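Local coordinates for protein predicted DNA-binding transcriptional regulator (Aliivibrio fischeri ES114, PDB 7DWN) that probably acts as a DNA-binding transcriptional regulator of the LysR family, recognising cis-regulatory DNA as a tetramer, at residues Q188-W193 against A214-F219. Residues are numbered along the deposited sequence; the frame is centred on the assembly and turned at random.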
ATOM      1  N   GLN A 188      38.198 -18.775 -34.346  1.00135.02           N
ATOM      2  CA  GLN A 188      36.826 -18.844 -34.832  1.00141.35           C
ATOM      3  C   GLN A 188      35.933 -19.633 -33.883  1.00132.45           C
ATOM      4  O   GLN A 188      34.868 -20.091 -34.302  1.00135.37           O
ATOM      5  CB  GLN A 188      36.776 -19.449 -36.239  1.00155.04           C
ATOM      6  CG  GLN A 188      37.247 -20.891 -36.350  1.00165.05           C
ATOM      7  CD  GLN A 188      37.175 -21.402 -37.763  1.00173.20           C
ATOM      8  OE1 GLN A 188      37.219 -20.621 -38.706  1.00176.48           O
ATOM      9  NE2 GLN A 188      37.040 -22.716 -37.922  1.00176.20           N
ATOM     10  N   GLY A 189      36.338 -19.829 -32.634  1.00121.31           N
ATOM     11  CA  GLY A 189      35.573 -20.626 -31.692  1.00106.28           C
ATOM     12  C   GLY A 189      35.129 -19.799 -30.499  1.00 93.93           C
ATOM     13  O   GLY A 189      35.790 -18.831 -30.113  1.00 89.87           O
ATOM     14  N   ALA A 190      33.998 -20.195 -29.914  1.00 85.71           N
ATOM     15  CA  ALA A 190      33.355 -19.409 -28.871  1.00 71.74           C
ATOM     16  C   ALA A 190      34.241 -19.280 -27.634  1.00 70.72           C
ATOM     17  O   ALA A 190      35.191 -20.040 -27.430  1.00 73.11           O
ATOM     18  CB  ALA A 190      32.006 -20.026 -28.492  1.00 61.57           C
ATOM     19  N   VAL A 191      33.916 -18.293 -26.801  1.00 66.74           N
ATOM     20  CA  VAL A 191      34.649 -18.007 -25.572  1.00 64.87           C
ATOM     21  C   VAL A 191      33.697 -18.140 -24.387  1.00 54.11           C
ATOM     22  O   VAL A 191      32.545 -17.677 -24.464  1.00 51.53           O
ATOM     23  CB  VAL A 191      35.281 -16.601 -25.629  1.00 68.48           C
ATOM     24  CG1 VAL A 191      36.073 -16.311 -24.387  1.00 67.46           C
ATOM     25  CG2 VAL A 191      36.160 -16.477 -26.858  1.00 72.76           C
ATOM     26  N   PRO A 192      34.119 -18.778 -23.293  1.00 49.90           N
ATOM     27  CA  PRO A 192      33.323 -18.737 -22.060  1.00 50.21           C
ATOM     28  C   PRO A 192      33.125 -17.297 -21.623  1.00 52.27           C
ATOM     29  O   PRO A 192      34.087 -16.556 -21.407  1.00 41.58           O
ATOM     30  CB  PRO A 192      34.170 -19.528 -21.061  1.00 52.64           C
ATOM     31  CG  PRO A 192      35.547 -19.506 -21.622  1.00 56.09           C
ATOM     32  CD  PRO A 192      35.369 -19.526 -23.109  1.00 49.96           C
ATOM     33  N   TRP A 193      31.863 -16.900 -21.493  1.00 54.05           N
ATOM     34  CA  TRP A 193      31.494 -15.507 -21.309  1.00 55.02           C
ATOM     35  C   TRP A 193      30.839 -15.351 -19.944  1.00 47.68           C
ATOM     36  O   TRP A 193      29.855 -16.037 -19.637  1.00 43.74           O
ATOM     37  CB  TRP A 193      30.558 -15.062 -22.433  1.00 46.78           C
ATOM     38  CG  TRP A 193      30.066 -13.662 -22.335  1.00 42.04           C
ATOM     39  CD1 TRP A 193      30.699 -12.600 -21.762  1.00 41.48           C
ATOM     40  CD2 TRP A 193      28.815 -13.170 -22.824  1.00 43.86           C
ATOM     41  NE1 TRP A 193      29.919 -11.472 -21.869  1.00 43.56           N
ATOM     42  CE2 TRP A 193      28.756 -11.799 -22.516  1.00 40.08           C
ATOM     43  CE3 TRP A 193      27.740 -13.758 -23.494  1.00 43.78           C
ATOM     44  CZ2 TRP A 193      27.663 -11.007 -22.856  1.00 44.85           C
ATOM     45  CZ3 TRP A 193      26.658 -12.973 -23.830  1.00 42.60           C
ATOM     46  CH2 TRP A 193      26.625 -11.611 -23.510  1.00 44.28           C
ATOM     47  N   ALA A 214      31.952 -13.990 -30.765  1.00 71.67           N
ATOM     48  CA  ALA A 214      31.368 -15.308 -30.537  1.00 65.91           C
ATOM     49  C   ALA A 214      31.507 -15.632 -29.053  1.00 59.16           C
ATOM     50  O   ALA A 214      32.598 -15.961 -28.578  1.00 59.64           O
ATOM     51  CB  ALA A 214      32.044 -16.364 -31.408  1.00 66.17           C
ATOM     52  N   LEU A 215      30.400 -15.540 -28.324  1.00 51.97           N
ATOM     53  CA  LEU A 215      30.383 -15.730 -26.882  1.00 50.18           C
ATOM     54  C   LEU A 215      29.432 -16.863 -26.522  1.00 58.40           C
ATOM     55  O   LEU A 215      28.383 -17.021 -27.155  1.00 56.34           O
ATOM     56  CB  LEU A 215      29.938 -14.451 -26.164  1.00 49.83           C
ATOM     57  CG  LEU A 215      30.699 -13.165 -26.481  1.00 58.18           C
ATOM     58  CD1 LEU A 215      29.985 -11.964 -25.883  1.00 50.58           C
ATOM     59  CD2 LEU A 215      32.121 -13.260 -25.962  1.00 64.42           C
ATOM     60  N   THR A 216      29.792 -17.643 -25.509  1.00 58.65           N
ATOM     61  CA  THR A 216      28.861 -18.606 -24.928  1.00 58.60           C
ATOM     62  C   THR A 216      28.719 -18.307 -23.442  1.00 50.89           C
ATOM     63  O   THR A 216      29.712 -18.403 -22.693  1.00 46.29           O
ATOM     64  CB  THR A 216      29.316 -20.053 -25.157  1.00 55.99           C
ATOM     65  OG1 THR A 216      28.608 -20.922 -24.268  1.00 65.40           O
ATOM     66  CG2 THR A 216      30.815 -20.210 -24.949  1.00 46.77           C
ATOM     67  N   PRO A 217      27.537 -17.902 -22.975  1.00 46.64           N
ATOM     68  CA  PRO A 217      27.388 -17.477 -21.574  1.00 50.11           C
ATOM     69  C   PRO A 217      27.468 -18.672 -20.637  1.00 46.21           C
ATOM     70  O   PRO A 217      26.704 -19.630 -20.771  1.00 42.15           O
ATOM     71  CB  PRO A 217      25.994 -16.830 -21.545  1.00 52.72           C
ATOM     72  CG  PRO A 217      25.587 -16.672 -22.986  1.00 46.68           C
ATOM     73  CD  PRO A 217      26.282 -17.762 -23.728  1.00 42.81           C
ATOM     74  N   ILE A 218      28.394 -18.616 -19.683  1.00 43.37           N
ATOM     75  CA  ILE A 218      28.530 -19.682 -18.697  1.00 45.10           C
ATOM     76  C   ILE A 218      28.238 -19.212 -17.284  1.00 43.61           C
ATOM     77  O   ILE A 218      28.235 -20.032 -16.359  1.00 40.66           O
ATOM     78  CB  ILE A 218      29.923 -20.338 -18.758  1.00 46.92           C
ATOM     79  CG1 ILE A 218      30.989 -19.364 -18.253  1.00 47.08           C
ATOM     80  CG2 ILE A 218      30.224 -20.811 -20.173  1.00 39.52           C
ATOM     81  CD1 ILE A 218      32.312 -20.019 -17.953  1.00 40.64           C
ATOM     82  N   PHE A 219      27.982 -17.922 -17.087  1.00 39.98           N
ATOM     83  CA  PHE A 219      27.800 -17.359 -15.759  1.00 30.91           C
ATOM     84  C   PHE A 219      27.260 -15.948 -15.907  1.00 35.31           C
ATOM     85  O   PHE A 219      27.727 -15.190 -16.760  1.00 40.70           O
ATOM     86  CB  PHE A 219      29.123 -17.348 -14.981  1.00 31.91           C
ATOM     87  CG  PHE A 219      29.033 -16.704 -13.630  1.00 41.99           C
ATOM     88  CD1 PHE A 219      28.689 -17.450 -12.515  1.00 39.60           C
ATOM     89  CD2 PHE A 219      29.307 -15.355 -13.472  1.00 38.53           C
ATOM     90  CE1 PHE A 219      28.611 -16.862 -11.268  1.00 41.91           C
ATOM     91  CE2 PHE A 219      29.231 -14.762 -12.229  1.00 37.81           C
ATOM     92  CZ  PHE A 219      28.881 -15.517 -11.124  1.00 40.14           C
TER
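Trp193 lays its indole across the strand of Leu215 and Pro217. Leu215 CD1 sits over one face of the ring, 3.6 Å from the centroid of its six-membered ring, a CH-pi contact. Leu215 CB reaches Trp193 CE3 at 3.5 Å, and Pro217 CG approaches the same CE3 obliquely at 3.7 Å, so the benzene half meets both residues. With CG of Trp193 anti to the backbone N (chi1 178°), chi2 sets the turn of the indole on the face it shares with Leu215 and Pro217; Trp239 meets it with its ring turned about 80°. On the face that carries Pro192 and Thr216, Thr216 CG2 meets Ala190 CB of the preceding loop at 3.7 Å, while Ile218, with CG1 between N and the carbonyl carbon (chi1 70°), brings CD1 to within 3.7 Å of Pro192 CB. Four backbone bonds run Ala214 O to Val191 N, Val191 O to Thr216 N, Thr216 O to Trp193 N and Trp193 O to Ile218 N; the second is nearly straight, with 2.9 Å between Thr216 N and Val191 O. Beyond them, Phe219 packs on helix 224-232 and pairs in parallel with a strand of the second subunit, carrying the sheet across the interface. The two parallel strands, joined through helix 201-209, form a beta-alpha-beta unit of the periplasmic-binding-protein-like effector domain found in LysR-type regulators.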